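PDB 6A6F: iron-sulfur cluster assembly scaffold protein NifU from Fervidobacterium islandicum, which probably serves as a scaffold protein of the SUF system, on which iron-sulfur clusters are assembled in this thermophilic bacterium. Local coordinates for residues K18-I23 with D54-G59; I23-V29 with T42-F47; K28-G32 with T130-A134; G49-V55 with I76-K81. One frame throughout, in Å; residues are numbered along the deposited sequence.

Interaction 1: K18-I23 with D54-G59. With NI (nickel (II) ion), chain J.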
# COMPACT_ATOMS: atom_id res chain seq x y z
N LYS A 18 -4.49 9.73 -8.71
CA LYS A 18 -4.39 10.44 -10.00
C LYS A 18 -3.07 10.24 -10.77
O LYS A 18 -3.06 10.38 -11.96
CB LYS A 18 -4.64 11.91 -9.80
CG LYS A 18 -3.60 12.54 -8.95
CD LYS A 18 -4.23 13.67 -8.14
CE LYS A 18 -4.82 14.71 -9.04
NZ LYS A 18 -5.32 15.80 -8.19
N PHE A 19 -1.98 9.83 -10.09
CA PHE A 19 -0.70 9.55 -10.77
C PHE A 19 -0.36 8.10 -10.95
O PHE A 19 0.72 7.78 -11.43
CB PHE A 19 0.50 10.29 -10.10
CG PHE A 19 0.25 11.71 -9.83
CD1 PHE A 19 -0.22 12.52 -10.81
CD2 PHE A 19 0.37 12.20 -8.55
CE1 PHE A 19 -0.52 13.84 -10.54
CE2 PHE A 19 0.09 13.51 -8.25
CZ PHE A 19 -0.38 14.32 -9.26
N HIS A 20 -1.27 7.19 -10.61
CA HIS A 20 -0.95 5.76 -10.62
C HIS A 20 -1.39 5.17 -11.94
O HIS A 20 -2.53 5.30 -12.31
CB HIS A 20 -1.71 5.07 -9.46
CG HIS A 20 -1.37 3.64 -9.31
ND1 HIS A 20 -0.08 3.22 -9.08
CD2 HIS A 20 -2.14 2.53 -9.35
CE1 HIS A 20 -0.07 1.89 -9.04
NE2 HIS A 20 -1.30 1.46 -9.16
N GLY A 21 -0.50 4.51 -12.66
CA GLY A 21 -0.82 4.06 -14.01
C GLY A 21 0.41 4.09 -14.91
O GLY A 21 1.52 4.43 -14.50
N LYS A 22 0.19 3.80 -16.17
CA LYS A 22 1.22 3.83 -17.18
C LYS A 22 0.99 4.97 -18.14
O LYS A 22 -0.16 5.47 -18.28
CB LYS A 22 1.21 2.53 -18.00
CG LYS A 22 1.36 1.28 -17.18
CD LYS A 22 1.37 0.06 -18.08
CE LYS A 22 2.06 -1.11 -17.40
NZ LYS A 22 1.51 -2.39 -17.93
N ILE A 23 2.05 5.36 -18.84
CA ILE A 23 1.91 6.28 -19.93
C ILE A 23 2.32 5.50 -21.16
O ILE A 23 3.40 4.94 -21.19
CB ILE A 23 2.80 7.51 -19.75
CG1 ILE A 23 2.27 8.38 -18.63
CG2 ILE A 23 2.83 8.34 -21.03
CD1 ILE A 23 3.22 9.48 -18.25
N ASP A 54 4.51 15.10 -18.05
CA ASP A 54 3.69 14.14 -17.30
C ASP A 54 4.53 13.08 -16.64
O ASP A 54 5.57 12.69 -17.17
CB ASP A 54 2.64 13.50 -18.21
CG ASP A 54 1.45 12.93 -17.42
OD1 ASP A 54 1.44 12.87 -16.15
OD2 ASP A 54 0.49 12.53 -18.11
N VAL A 55 4.08 12.62 -15.48
CA VAL A 55 4.69 11.54 -14.78
C VAL A 55 3.55 10.66 -14.16
O VAL A 55 2.64 11.17 -13.55
CB VAL A 55 5.66 12.02 -13.68
CG1 VAL A 55 6.48 10.87 -13.18
CG2 VAL A 55 6.62 13.10 -14.18
N LYS A 56 3.66 9.37 -14.33
CA LYS A 56 2.83 8.39 -13.66
C LYS A 56 3.74 7.28 -13.05
O LYS A 56 4.91 7.13 -13.40
CB LYS A 56 1.85 7.79 -14.64
CG LYS A 56 0.78 8.74 -15.10
CD LYS A 56 -0.37 7.96 -15.75
CE LYS A 56 -1.38 8.95 -16.28
NZ LYS A 56 -1.78 9.88 -15.20
N PHE A 57 3.19 6.52 -12.11
CA PHE A 57 3.89 5.38 -11.58
C PHE A 57 3.03 4.13 -11.51
O PHE A 57 1.80 4.19 -11.24
CB PHE A 57 4.47 5.70 -10.22
CG PHE A 57 3.50 5.64 -9.11
CD1 PHE A 57 2.61 6.68 -8.89
CD2 PHE A 57 3.44 4.54 -8.29
CE1 PHE A 57 1.67 6.57 -7.87
CE2 PHE A 57 2.51 4.45 -7.27
CZ PHE A 57 1.64 5.47 -7.06
N GLU A 58 3.70 3.01 -11.70
CA GLU A 58 3.13 1.72 -11.39
C GLU A 58 3.94 1.05 -10.28
O GLU A 58 4.98 1.54 -9.86
CB GLU A 58 3.03 0.84 -12.66
CG GLU A 58 1.66 0.89 -13.29
CD GLU A 58 0.56 0.27 -12.39
OE1 GLU A 58 0.84 -0.47 -11.40
OE2 GLU A 58 -0.62 0.53 -12.69
N GLY A 59 3.44 -0.09 -9.82
CA GLY A 59 4.01 -0.81 -8.72
C GLY A 59 3.27 -0.43 -7.44
O GLY A 59 2.26 0.28 -7.48
NI NI J . -2.43 -0.45 -9.26
O HOH W 1 -3.17 7.99 -13.98
O HOH W 2 -2.75 -0.33 -11.52
O HOH W 3 -0.97 -1.15 -9.67
O HOH W 4 -4.02 0.29 -8.75
O HOH W 5 -2.04 -2.39 -10.74

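Interaction 2: I23-V29 with T42-F47. With NI (nickel (II) ion), chain H.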
# COMPACT_ATOMS: atom_id res chain seq x y z
N ILE A 23 2.05 5.36 -18.84
CA ILE A 23 1.91 6.28 -19.93
C ILE A 23 2.32 5.50 -21.16
O ILE A 23 3.40 4.94 -21.19
CB ILE A 23 2.80 7.51 -19.75
CG1 ILE A 23 2.27 8.38 -18.63
CG2 ILE A 23 2.83 8.34 -21.03
CD1 ILE A 23 3.22 9.48 -18.25
N GLU A 24 1.43 5.45 -22.15
CA GLU A 24 1.71 4.74 -23.38
C GLU A 24 2.72 5.55 -24.21
O GLU A 24 2.63 6.77 -24.27
CB GLU A 24 0.40 4.48 -24.16
CG GLU A 24 0.64 3.56 -25.36
CD GLU A 24 -0.63 3.11 -26.09
OE1 GLU A 24 -1.67 3.82 -26.05
OE2 GLU A 24 -0.56 2.04 -26.75
N ASN A 25 3.68 4.85 -24.81
CA ASN A 25 4.79 5.46 -25.52
C ASN A 25 5.53 6.51 -24.71
O ASN A 25 5.85 7.59 -25.20
CB ASN A 25 4.29 6.04 -26.84
CG ASN A 25 3.61 5.00 -27.71
OD1 ASN A 25 4.15 3.93 -27.90
ND2 ASN A 25 2.44 5.32 -28.24
N ALA A 26 5.77 6.21 -23.44
CA ALA A 26 6.49 7.10 -22.57
C ALA A 26 7.86 7.38 -23.17
O ALA A 26 8.43 6.54 -23.82
CB ALA A 26 6.67 6.44 -21.21
N HIS A 27 8.37 8.56 -22.93
CA HIS A 27 9.67 8.94 -23.37
C HIS A 27 10.71 8.28 -22.48
O HIS A 27 11.84 8.03 -22.90
CB HIS A 27 9.79 10.44 -23.30
CG HIS A 27 8.86 11.15 -24.22
ND1 HIS A 27 8.56 12.48 -24.09
CD2 HIS A 27 8.12 10.70 -25.27
CE1 HIS A 27 7.71 12.83 -25.04
NE2 HIS A 27 7.43 11.76 -25.77
N LYS A 28 10.37 7.98 -21.24
CA LYS A 28 11.32 7.26 -20.38
C LYS A 28 10.52 6.45 -19.34
O LYS A 28 9.51 6.93 -18.83
CB LYS A 28 12.27 8.28 -19.74
CG LYS A 28 13.27 7.75 -18.73
CD LYS A 28 14.14 6.69 -19.38
CE LYS A 28 15.22 6.23 -18.43
NZ LYS A 28 15.99 5.11 -19.04
N VAL A 29 10.97 5.22 -19.10
CA VAL A 29 10.41 4.33 -18.10
C VAL A 29 11.56 3.85 -17.23
O VAL A 29 12.54 3.33 -17.77
CB VAL A 29 9.81 3.05 -18.72
CG1 VAL A 29 9.23 2.16 -17.62
CG2 VAL A 29 8.72 3.36 -19.74
N THR A 42 7.65 1.85 -10.73
CA THR A 42 8.04 2.11 -12.12
C THR A 42 7.55 3.49 -12.49
O THR A 42 6.37 3.77 -12.39
CB THR A 42 7.40 1.09 -13.06
OG1 THR A 42 7.91 -0.18 -12.71
CG2 THR A 42 7.74 1.36 -14.54
N LEU A 43 8.48 4.38 -12.83
CA LEU A 43 8.11 5.71 -13.22
C LEU A 43 8.00 5.84 -14.74
O LEU A 43 8.89 5.41 -15.47
CB LEU A 43 9.13 6.69 -12.69
CG LEU A 43 9.37 6.75 -11.20
CD1 LEU A 43 10.50 7.73 -10.92
CD2 LEU A 43 8.09 7.21 -10.55
N TYR A 44 6.96 6.50 -15.21
CA TYR A 44 6.71 6.77 -16.66
C TYR A 44 6.81 8.29 -16.89
O TYR A 44 6.19 9.04 -16.16
CB TYR A 44 5.29 6.31 -17.09
CG TYR A 44 5.13 4.82 -17.01
CD1 TYR A 44 4.84 4.22 -15.82
CD2 TYR A 44 5.35 4.00 -18.13
CE1 TYR A 44 4.71 2.85 -15.72
CE2 TYR A 44 5.26 2.63 -18.03
CZ TYR A 44 4.94 2.08 -16.81
OH TYR A 44 4.84 0.74 -16.65
N PHE A 45 7.60 8.76 -17.86
CA PHE A 45 7.76 10.19 -18.11
C PHE A 45 7.35 10.59 -19.52
O PHE A 45 7.62 9.84 -20.47
CB PHE A 45 9.24 10.62 -17.95
CG PHE A 45 9.80 10.41 -16.57
CD1 PHE A 45 10.30 9.19 -16.20
CD2 PHE A 45 9.85 11.46 -15.68
CE1 PHE A 45 10.84 9.01 -14.94
CE2 PHE A 45 10.37 11.29 -14.41
CZ PHE A 45 10.88 10.06 -14.05
N LEU A 46 6.74 11.78 -19.64
CA LEU A 46 6.70 12.54 -20.89
C LEU A 46 7.41 13.85 -20.62
O LEU A 46 7.14 14.49 -19.59
CB LEU A 46 5.28 12.90 -21.36
CG LEU A 46 4.40 11.73 -21.79
CD1 LEU A 46 2.96 12.19 -22.00
CD2 LEU A 46 4.89 11.09 -23.08
N PHE A 47 8.20 14.27 -21.62
CA PHE A 47 8.99 15.49 -21.62
C PHE A 47 8.67 16.32 -22.86
O PHE A 47 8.26 15.79 -23.90
CB PHE A 47 10.49 15.17 -21.73
CG PHE A 47 11.02 14.19 -20.69
CD1 PHE A 47 10.95 14.46 -19.38
CD2 PHE A 47 11.66 13.05 -21.09
CE1 PHE A 47 11.47 13.57 -18.41
CE2 PHE A 47 12.18 12.14 -20.16
CZ PHE A 47 12.09 12.41 -18.81
NI NI H . 17.14 3.96 -17.31
O HOH W 6 18.48 2.14 -16.10
O HOH W 7 18.33 6.04 -17.00

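Interaction 3: K28-G32 with T130-A134. With NI (nickel (II) ion), chain H.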
# COMPACT_ATOMS: atom_id res chain seq x y z
N LYS A 28 10.37 7.98 -21.24
CA LYS A 28 11.32 7.26 -20.38
C LYS A 28 10.52 6.45 -19.34
O LYS A 28 9.51 6.93 -18.83
CB LYS A 28 12.27 8.28 -19.74
CG LYS A 28 13.27 7.75 -18.73
CD LYS A 28 14.14 6.69 -19.38
CE LYS A 28 15.22 6.23 -18.43
NZ LYS A 28 15.99 5.11 -19.04
N VAL A 29 10.97 5.22 -19.10
CA VAL A 29 10.41 4.33 -18.10
C VAL A 29 11.56 3.85 -17.23
O VAL A 29 12.54 3.33 -17.77
CB VAL A 29 9.81 3.05 -18.72
CG1 VAL A 29 9.23 2.16 -17.62
CG2 VAL A 29 8.72 3.36 -19.74
N GLU A 30 11.45 4.03 -15.92
CA GLU A 30 12.51 3.59 -14.98
C GLU A 30 11.94 2.83 -13.79
O GLU A 30 11.01 3.29 -13.13
CB GLU A 30 13.33 4.80 -14.51
CG GLU A 30 14.58 4.42 -13.72
CD GLU A 30 15.71 3.96 -14.61
OE1 GLU A 30 16.48 3.06 -14.22
OE2 GLU A 30 15.82 4.51 -15.70
N GLU A 31 12.50 1.65 -13.52
CA GLU A 31 12.04 0.80 -12.39
C GLU A 31 12.99 0.87 -11.22
O GLU A 31 14.18 0.98 -11.43
CB GLU A 31 11.97 -0.64 -12.82
CG GLU A 31 11.12 -0.82 -14.05
CD GLU A 31 11.14 -2.24 -14.56
OE1 GLU A 31 11.04 -3.19 -13.73
OE2 GLU A 31 11.26 -2.39 -15.80
N GLY A 32 12.48 0.83 -10.00
CA GLY A 32 13.34 0.87 -8.83
C GLY A 32 12.71 0.03 -7.77
O GLY A 32 11.49 -0.13 -7.78
N THR A 130 15.10 6.71 -8.00
CA THR A 130 14.65 6.23 -9.30
C THR A 130 14.53 7.36 -10.29
O THR A 130 14.97 7.21 -11.43
CB THR A 130 13.32 5.46 -9.19
OG1 THR A 130 13.51 4.40 -8.27
CG2 THR A 130 12.93 4.89 -10.55
N LEU A 131 14.03 8.50 -9.86
CA LEU A 131 14.01 9.68 -10.69
C LEU A 131 15.41 10.16 -11.14
O LEU A 131 15.63 10.47 -12.32
CB LEU A 131 13.36 10.80 -9.93
CG LEU A 131 13.33 12.18 -10.59
CD1 LEU A 131 12.38 12.23 -11.75
CD2 LEU A 131 12.89 13.22 -9.60
N GLU A 132 16.35 10.25 -10.19
CA GLU A 132 17.76 10.57 -10.52
C GLU A 132 18.34 9.71 -11.64
O GLU A 132 18.88 10.21 -12.64
CB GLU A 132 18.62 10.44 -9.25
CG GLU A 132 20.06 10.94 -9.41
CD GLU A 132 20.86 10.85 -8.10
OE1 GLU A 132 20.55 9.98 -7.26
OE2 GLU A 132 21.79 11.65 -7.91
N ILE A 133 18.19 8.41 -11.51
CA ILE A 133 18.66 7.50 -12.55
C ILE A 133 17.94 7.77 -13.85
O ILE A 133 18.59 7.91 -14.89
CB ILE A 133 18.55 6.04 -12.15
CG1 ILE A 133 19.47 5.75 -10.96
CG2 ILE A 133 18.96 5.11 -13.29
CD1 ILE A 133 19.05 4.55 -10.13
N ALA A 134 16.60 7.95 -13.80
CA ALA A 134 15.83 8.18 -15.00
C ALA A 134 16.29 9.44 -15.73
O ALA A 134 16.42 9.45 -16.93
CB ALA A 134 14.33 8.28 -14.68
NI NI H . 17.14 3.96 -17.31
O HOH W 6 18.48 2.14 -16.10
O HOH W 7 18.33 6.04 -17.00

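Interaction 4: G49-V55 with I76-K81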
# COMPACT_ATOMS: atom_id res chain seq x y z
N GLY A 49 11.28 18.68 -24.40
CA GLY A 49 12.63 19.14 -24.25
C GLY A 49 13.04 18.87 -22.84
O GLY A 49 13.10 17.71 -22.44
N ASP A 50 13.34 19.93 -22.08
CA ASP A 50 13.79 19.75 -20.71
C ASP A 50 12.64 19.82 -19.72
O ASP A 50 12.86 19.59 -18.54
CB ASP A 50 14.83 20.78 -20.31
CG ASP A 50 16.14 20.53 -21.01
OD1 ASP A 50 16.11 20.27 -22.24
OD2 ASP A 50 17.19 20.60 -20.33
N LYS A 51 11.45 20.18 -20.18
CA LYS A 51 10.31 20.29 -19.28
C LYS A 51 9.68 18.88 -19.05
O LYS A 51 9.50 18.12 -19.99
CB LYS A 51 9.29 21.29 -19.80
CG LYS A 51 8.08 21.43 -18.89
CD LYS A 51 7.21 22.63 -19.24
CE LYS A 51 5.80 22.44 -18.70
NZ LYS A 51 4.80 23.15 -19.55
N ILE A 52 9.33 18.59 -17.80
CA ILE A 52 8.64 17.33 -17.44
C ILE A 52 7.16 17.65 -17.61
O ILE A 52 6.62 18.44 -16.87
CB ILE A 52 8.92 16.90 -15.98
CG1 ILE A 52 10.41 16.60 -15.76
CG2 ILE A 52 8.08 15.66 -15.59
CD1 ILE A 52 10.82 16.58 -14.31
N VAL A 53 6.53 17.03 -18.58
CA VAL A 53 5.14 17.30 -18.91
C VAL A 53 4.16 16.37 -18.16
O VAL A 53 3.10 16.79 -17.76
CB VAL A 53 4.91 17.10 -20.43
CG1 VAL A 53 3.46 17.30 -20.77
CG2 VAL A 53 5.77 18.06 -21.21
N ASP A 54 4.51 15.10 -18.05
CA ASP A 54 3.69 14.14 -17.30
C ASP A 54 4.53 13.08 -16.64
O ASP A 54 5.57 12.69 -17.17
CB ASP A 54 2.64 13.50 -18.21
CG ASP A 54 1.45 12.93 -17.42
OD1 ASP A 54 1.44 12.87 -16.15
OD2 ASP A 54 0.49 12.53 -18.11
N VAL A 55 4.08 12.62 -15.48
CA VAL A 55 4.69 11.54 -14.78
C VAL A 55 3.55 10.66 -14.16
O VAL A 55 2.64 11.17 -13.55
CB VAL A 55 5.66 12.02 -13.68
CG1 VAL A 55 6.48 10.87 -13.18
CG2 VAL A 55 6.62 13.10 -14.18
N ILE A 76 7.08 17.76 -9.29
CA ILE A 76 7.99 17.87 -10.43
C ILE A 76 7.34 18.12 -11.76
O ILE A 76 8.03 18.54 -12.70
CB ILE A 76 8.98 16.71 -10.59
CG1 ILE A 76 8.29 15.37 -10.93
CG2 ILE A 76 9.87 16.61 -9.37
CD1 ILE A 76 9.23 14.17 -10.95
N ILE A 77 6.03 17.84 -11.87
CA ILE A 77 5.35 18.06 -13.13
C ILE A 77 5.41 19.54 -13.45
O ILE A 77 5.05 20.36 -12.63
CB ILE A 77 3.90 17.54 -13.12
CG1 ILE A 77 3.94 16.02 -13.27
CG2 ILE A 77 3.10 18.08 -14.29
CD1 ILE A 77 2.56 15.38 -13.23
N GLY A 78 5.82 19.85 -14.67
CA GLY A 78 5.94 21.23 -15.12
C GLY A 78 7.29 21.86 -14.83
O GLY A 78 7.56 22.98 -15.26
N LYS A 79 8.14 21.19 -14.08
CA LYS A 79 9.49 21.72 -13.85
C LYS A 79 10.42 21.20 -14.94
O LYS A 79 10.06 20.27 -15.68
CB LYS A 79 9.99 21.24 -12.49
CG LYS A 79 9.09 21.57 -11.29
CD LYS A 79 9.26 22.98 -10.77
CE LYS A 79 8.76 23.16 -9.33
NZ LYS A 79 7.28 22.98 -9.28
N THR A 80 11.63 21.73 -14.98
CA THR A 80 12.66 21.20 -15.84
C THR A 80 13.34 19.99 -15.22
O THR A 80 13.29 19.76 -14.01
CB THR A 80 13.76 22.25 -16.20
OG1 THR A 80 14.39 22.70 -15.02
CG2 THR A 80 13.16 23.46 -16.88
N LYS A 81 13.99 19.22 -16.05
CA LYS A 81 14.80 18.16 -15.54
C LYS A 81 15.75 18.62 -14.44
O LYS A 81 15.89 17.93 -13.41
CB LYS A 81 15.57 17.53 -16.65
CG LYS A 81 14.67 16.69 -17.51
CD LYS A 81 15.45 16.02 -18.60
CE LYS A 81 14.51 15.65 -19.74
NZ LYS A 81 15.34 14.92 -20.72

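Interaction 1: K18-I23 with D54-G59
Lys56 and His20 bury the most surface here, Lys56 lying across loop 18-23 and His20 folding over the end of strand 51-58. A single bridge joins the backbones at His20 and Phe57: Phe57 N bonds Phe19 O at 2.9 Å, and Gly21 N bonds Phe57 O at 2.7 Å. Lys56 sets its CB against the carbonyl oxygens of Phe19 and Gly21. Further along, its CG meets Ile23 CG1 at 3.8 Å, the two side chains crossing at about a right angle. A bend at the last torsion (chi4 -54°) brings NZ to water 1, which donates in turn to Lys18 O and His20 O. His20 holds CG anti to its backbone N (chi1 -175°); that places ND1 over a face of the Phe57 ring, 3.3 Å above its plane toward the rim, and NE2 binds nickel at 2.2 Å. Glu58 crosses the imidazole with OE2 over one face; OE2 also accepts from water 2, a ligand of the nickel, and OE1 takes the Gly59 N-H. Exchanging Glu58 for an alanine would probably leave water 2 and the Gly59 N-H without this acceptor and the His20 ring less firmly backed. With His60 of the second subunit on the same ion, the loop bridged to this edge strand of the antiparallel sheet contributes His20 to a nickel site shared between subunits.

Interaction 2: I23-V29 with T42-F47
A classic beta bulge sets His27 and Lys28 together against Phe45 where the hairpin of strands 28-34 and 39-48 begins. Phe45 O takes the His27 N-H at 2.9 Å and, weakly, that of Lys28; Phe45 N returns a bond of 2.8 Å to Lys28 O, and Val29 pairs with Tyr44 in the next, non-hydrogen-bonded position. The tight part lies on the Tyr44 side of the sheet. Ile23 slides past Tyr44 with CB against Tyr44 CB at 3.8 Å, and its CG2, anti to the backbone N, presses on Leu46 CG, also at 3.8 Å. Ala26 CB sits at the edge of the Tyr44 ring, while Val29 CG1 lies over a face of it. With Ile23 cut back to an alanine, the CG2 contact with Leu46 goes, and a gap would probably open beside Tyr44 and Leu46. Lys28 runs beside Phe45 on the other side of the sheet, its CB also touching Phe47 CE2. The loose part is the middle of the type II turn from Ile23 to Ala26, where exposed Glu24 and Asn25 point away from strand 39-48. Exposed His27 is nonetheless held twice. Leu46 CD2 makes a CH-pi contact over the centre of its imidazole, 3.8 Å from the centroid, and Phe47 N donates to His27 ND1 at 3.1 Å, almost straight at 174° though tilted 27° from the ring plane.

Interaction 3: K28-G32 with T130-A134
Strand 28-32 runs roughly against helix 130-134, the axes 8.2 Å apart at closest and their directions 141° from each other, with Glu30 nearest Ala134 and Gly32 nearest Thr130 by their CA atoms. At Gly32 a CB would clash with Thr130 OG1, which bonds back to Leu126 O within its own helix; a residue without a side chain allows this close approach. Glu30 does most of the packing. Its CB touches Ala134 CB at 3.6 Å, and its CG meets Thr130 CG2. The bend at chi2 (78°) then turns the carboxylate across Ile133, OE1 lying 3.3 Å from Ile133 CG2, while OE2 binds nickel at 2.2 Å. Lys28, with its own bend at chi2, passes CE by Ala134 O and brings NZ to the same ion at 2.4 Å. Waters 6 and 7 are also ligands of the nickel; water 6 donates back to Glu30 OE1, and water 7 reaches the helix, donating to Ile133 O at 2.8 Å. The metal is thus held directly by the strand and through water 7 by the helix. This is an edge strand of the sheet packed against helix 118-135, with a surface nickel site at the seam.

Interaction 4: G49-V55 with I76-K81
Lys51 and Thr80 form a single backbone bridge, flanked by three bonds: Lys81 N to Asp50 O at 2.8 Å, Ile52 N to Lys79 O at 2.8 Å and Gly78 N to Ile52 O at 2.7 Å. The bonded segment opens with a type II turn from Ile76 to Lys79, closed by Lys79 N on Ile76 O, with Gly78 at a positive phi where a CB would be jammed against the preceding carbonyl. Ile52 points toward this turn, its CD1 resting 3.8 Å from Ile76 O and 4.2 Å from Ile76 CB. Further along the strand Ile77 slides past Val55, Ile77 CG1 to Val55 CG2 at 4.1 Å, and its second branch, CG2, touches Val53 O. Lys81 lies extended beyond CG, its methylenes laid along the carbonyls of Asp50 and Gly49, CG 3.6 Å from Asp50 O; its ammonium makes a cation-pi contact with Phe47. Thr80 caps the start of helix 81-95 with its side chain. The turn links helix 63-76 to helix 81-95 while tied to the start of strand 51-58; Ile52 and Ile76 both reach Ala84 of the second helix, and Ile76 also meets Leu131 of helix 118-135.

All four contacts are built on the antiparallel sheet 28-34, 39-48, 51-58. Interactions 1 and 2 lie closest, centres 8 Å apart, sharing Ile23 and joined by strand pairing such as Lys56 O to Tyr44 N; along the chain, interaction 2 is nested inside the loop closed by interaction 1. Interaction 3 shares Lys28 and Val29 with interaction 2 and brings the C-terminal helix 118-135 onto the sheet, so that along the chain interaction 4 is nested within the loop it closes. Interactions 1 and 4 use the same strand; their centres are 14 Å apart. The sheet thus carries the loop before it, the turn between two helices and the last helix, with one nickel at interaction 1 and another at the seam of interactions 2 and 3.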